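Local structure of aldolase (Escherichia coli, 6VOP) at residues A19-F23 against C52-L56; G26-G30 against H98-T102. The protein belongs to the class II aldolase and adducin N-terminal domain family, with an AraD-like fold, and is a putative aldolase whose own function is not established. The protein carries 2 engineered substitutions. All blocks are in the same frame, centred on the assembly; numbering follows the deposited sequence.

Both interactions build on helix 7-24 and the turn that ends it, at places about 10 Å apart between centres. Interaction 1 lays a turn near the end of that helix against the loop 52-56 and is only partly buried. Interaction 2, deeper in the chain, sets the loop 26-30 against the end of strand 95-99. They share a hydrophobic seam: Phe-22 and Leu-53 of the first both pack on Leu-99 of the second, and the carbonyl of Phe-22 probably accepts the N-H groups of Tyr-27 and Ala-28. Apolar and sulfur-aromatic packing makes interaction 1, whereas interaction 2 adds a weak serine hydrogen bond. Each also touches a second subunit.

Interaction 1: residues A19-F23 against C52-L56; sequences ASSFF and CLGNL
The ring of Phe-23 and the thiol of Cys-52 form a sulfur-aromatic contact, with SG 4.1 Å from the ring centroid and 31° off its normal, an oblique approach. SG comes nearest at CE1 of Phe-23, 3.6 Å away. With CG anti to the backbone N (chi1 -179°), the Phe-23 ring is carried out beyond CB, lying by Gly-54 and ending with CE1 and CZ at the sulfur. The same thiol accepts the N-H of Gly-54 at 3.5 Å from N to SG, and this bond helps hold the sulfur beside the ring.

The CA of Gly-54 lies 3.5 Å from CG of Phe-23; glycine suits this place because, with no side chain, its backbone lets the ring lie directly against it.

Apolar contacts gather around Ala-19, whose small methyl lets the loop come close to the helix. Its CB meets CD1 of Leu-56 at 3.6 Å and CB of Leu-53 at 4.2 Å. Farther out, Leu-53 also packs on Leu-99 and Ala-28, while Phe-23 packs on Ser-21 of a second subunit.

The loop between strands 44-46 and 62-64 is thus held against helix 7-24, within the family's domain, by shape and dispersion, the thiol serving both as a neighbour of the ring and as an acceptor that steadies its own turn.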
# COMPACT_ATOMS: atom_id res chain seq x y z
N ALA A 19 -0.71 -15.99 -6.39
CA ALA A 19 0.37 -15.19 -6.94
C ALA A 19 -0.09 -13.77 -7.23
O ALA A 19 0.60 -12.79 -6.91
CB ALA A 19 0.93 -15.84 -8.20
N SER A 20 -1.27 -13.63 -7.85
CA SER A 20 -1.80 -12.31 -8.15
C SER A 20 -2.02 -11.51 -6.87
O SER A 20 -1.75 -10.30 -6.83
CB SER A 20 -3.09 -12.44 -8.95
OG SER A 20 -3.75 -11.19 -9.07
N SER A 21 -2.51 -12.16 -5.82
CA SER A 21 -2.72 -11.48 -4.55
C SER A 21 -1.42 -10.90 -4.01
O SER A 21 -1.38 -9.75 -3.55
CB SER A 21 -3.34 -12.45 -3.54
OG SER A 21 -3.68 -11.78 -2.34
N PHE A 22 -0.34 -11.69 -4.04
CA PHE A 22 0.96 -11.18 -3.60
C PHE A 22 1.40 -9.98 -4.43
O PHE A 22 1.98 -9.03 -3.90
CB PHE A 22 2.01 -12.29 -3.68
CG PHE A 22 1.97 -13.25 -2.53
CD1 PHE A 22 1.73 -12.81 -1.24
CD2 PHE A 22 2.16 -14.61 -2.74
CE1 PHE A 22 1.69 -13.69 -0.18
CE2 PHE A 22 2.12 -15.50 -1.69
CZ PHE A 22 1.89 -15.04 -0.41
N PHE A 23 1.12 -10.01 -5.73
CA PHE A 23 1.58 -8.94 -6.61
C PHE A 23 0.80 -7.65 -6.38
O PHE A 23 1.40 -6.57 -6.30
CB PHE A 23 1.47 -9.40 -8.07
CG PHE A 23 1.94 -8.38 -9.07
CD1 PHE A 23 3.28 -8.28 -9.40
CD2 PHE A 23 1.03 -7.54 -9.70
CE1 PHE A 23 3.71 -7.35 -10.33
CE2 PHE A 23 1.46 -6.62 -10.63
CZ PHE A 23 2.79 -6.52 -10.94
N CYS A 52 5.83 -12.65 -14.62
CA CYS A 52 5.28 -11.70 -13.66
C CYS A 52 4.18 -12.38 -12.86
O CYS A 52 3.21 -12.88 -13.43
CB CYS A 52 4.75 -10.47 -14.39
SG CYS A 52 3.81 -9.33 -13.35
N LEU A 53 4.33 -12.39 -11.53
CA LEU A 53 3.40 -13.11 -10.68
C LEU A 53 1.98 -12.55 -10.75
O LEU A 53 1.03 -13.25 -10.38
CB LEU A 53 3.90 -13.09 -9.23
CG LEU A 53 5.11 -13.96 -8.93
CD1 LEU A 53 5.40 -13.99 -7.43
CD2 LEU A 53 4.91 -15.37 -9.47
N GLY A 54 1.81 -11.32 -11.23
CA GLY A 54 0.49 -10.71 -11.30
C GLY A 54 -0.34 -11.10 -12.50
O GLY A 54 -1.54 -10.81 -12.53
N ASN A 55 0.26 -11.76 -13.50
CA ASN A 55 -0.45 -12.15 -14.71
C ASN A 55 0.05 -13.52 -15.18
O ASN A 55 0.58 -13.68 -16.27
CB ASN A 55 -0.29 -11.09 -15.80
CG ASN A 55 -1.18 -11.34 -17.00
OD1 ASN A 55 -2.18 -12.06 -16.91
ND2 ASN A 55 -0.83 -10.75 -18.14
N LEU A 56 -0.13 -14.52 -14.33
CA LEU A 56 0.31 -15.87 -14.65
C LEU A 56 -0.73 -16.59 -15.50
O LEU A 56 -1.93 -16.42 -15.32
CB LEU A 56 0.57 -16.67 -13.38
CG LEU A 56 1.78 -16.28 -12.53
CD1 LEU A 56 1.98 -17.26 -11.39
CD2 LEU A 56 3.03 -16.19 -13.39

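Interaction 2: residues G26-G30 against H98-T102; sequences GYATG and HLHST
Leu-99 opens the contact by sending its two methyls to consecutive residues of the loop 26-30: CD1 meets CB of Tyr-27 at 3.8 Å, and CD2 meets CB of Ala-28 at 4.1 Å. A branched leucine suits this buried place because its fork spans both neighbours, and the small Ala-28 lets the loop lie close to the strand end.

His-100 contributes chiefly its backbone, whose O lies 4.0 Å from OG1 of Thr-29. Its ring leads away from the loop to meet His-165; with His-98 they face one vacant point, a pattern consistent with a metal site, though no metal is modelled there.

At Ser-101, the N-cap position of helix 102-107, the link turns polar. Placed beside the backbone N (chi1 -37°), OG donates a weak hydrogen bond of 3.4 Å to the carbonyl O of Tyr-27, while the CA of Ser-101 makes a C-H...O contact with that same oxygen at 3.5 Å. Serine suits the place as a small donor. OG also sits near the plane of the Tyr-27 ring, at the edge, 4.2 Å from CD2.

The loop 26-30 thus bridges three elements: it begins with Gly-26, the C-prime residue of the Schellman motif that ends helix 7-24, where glycine suits the positive phi, lies along the end of strand 95-99, and places Tyr-27 against Glu-182 and Glu-185 of helix 174-194.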
# COMPACT_ATOMS: atom_id res chain seq x y z
N GLY A 26 1.72 -5.79 -3.04
CA GLY A 26 3.07 -5.30 -2.86
C GLY A 26 4.07 -6.30 -2.31
O GLY A 26 5.21 -5.91 -2.03
N TYR A 27 3.68 -7.56 -2.15
CA TYR A 27 4.63 -8.56 -1.64
C TYR A 27 5.64 -8.96 -2.71
O TYR A 27 6.81 -9.21 -2.41
CB TYR A 27 3.88 -9.79 -1.14
CG TYR A 27 3.11 -9.58 0.15
CD1 TYR A 27 1.77 -9.21 0.13
CD2 TYR A 27 3.72 -9.79 1.38
CE1 TYR A 27 1.06 -9.02 1.30
CE2 TYR A 27 3.01 -9.61 2.56
CZ TYR A 27 1.69 -9.23 2.51
OH TYR A 27 0.98 -9.05 3.68
N ALA A 28 5.20 -9.04 -3.97
CA ALA A 28 6.06 -9.42 -5.08
C ALA A 28 6.40 -8.19 -5.91
O ALA A 28 5.54 -7.35 -6.18
CB ALA A 28 5.37 -10.47 -5.96
N THR A 29 7.67 -8.09 -6.31
CA THR A 29 8.19 -6.92 -7.03
C THR A 29 8.74 -7.37 -8.38
O THR A 29 9.82 -7.96 -8.44
CB THR A 29 9.26 -6.20 -6.21
OG1 THR A 29 10.07 -7.17 -5.53
CG2 THR A 29 8.62 -5.28 -5.19
N GLY A 30 8.01 -7.06 -9.45
CA GLY A 30 8.46 -7.44 -10.78
C GLY A 30 8.44 -8.95 -10.97
O GLY A 30 7.52 -9.65 -10.54
N HIS A 98 8.52 -18.12 -2.19
CA HIS A 98 9.76 -17.36 -2.19
C HIS A 98 9.50 -16.01 -2.84
O HIS A 98 9.25 -15.93 -4.05
CB HIS A 98 10.88 -18.11 -2.91
CG HIS A 98 12.09 -17.28 -3.17
ND1 HIS A 98 12.62 -16.42 -2.23
CD2 HIS A 98 12.89 -17.19 -4.26
CE1 HIS A 98 13.69 -15.82 -2.74
NE2 HIS A 98 13.87 -16.27 -3.96
N LEU A 99 9.56 -14.95 -2.04
CA LEU A 99 9.38 -13.58 -2.52
C LEU A 99 10.49 -12.70 -1.96
O LEU A 99 11.14 -13.04 -0.97
CB LEU A 99 8.01 -13.02 -2.11
CG LEU A 99 6.77 -13.79 -2.56
CD1 LEU A 99 5.51 -13.12 -2.03
CD2 LEU A 99 6.73 -13.89 -4.07
N HIS A 100 10.70 -11.57 -2.61
CA HIS A 100 11.64 -10.55 -2.12
C HIS A 100 10.89 -9.39 -1.50
O HIS A 100 11.08 -8.23 -1.84
CB HIS A 100 12.55 -10.08 -3.25
CG HIS A 100 13.25 -11.19 -3.98
ND1 HIS A 100 13.82 -11.01 -5.21
CD2 HIS A 100 13.45 -12.48 -3.64
CE1 HIS A 100 14.35 -12.15 -5.62
NE2 HIS A 100 14.15 -13.06 -4.68
N SER A 101 9.99 -9.72 -0.57
CA SER A 101 9.17 -8.71 0.08
C SER A 101 10.05 -7.70 0.82
O SER A 101 11.12 -8.03 1.34
CB SER A 101 8.19 -9.37 1.05
OG SER A 101 7.71 -10.59 0.52
N THR A 102 9.55 -6.46 0.87
CA THR A 102 10.37 -5.31 1.24
C THR A 102 11.01 -5.49 2.61
O THR A 102 12.24 -5.44 2.74
CB THR A 102 9.51 -4.04 1.22
OG1 THR A 102 8.85 -3.93 -0.05
CG2 THR A 102 10.38 -2.82 1.44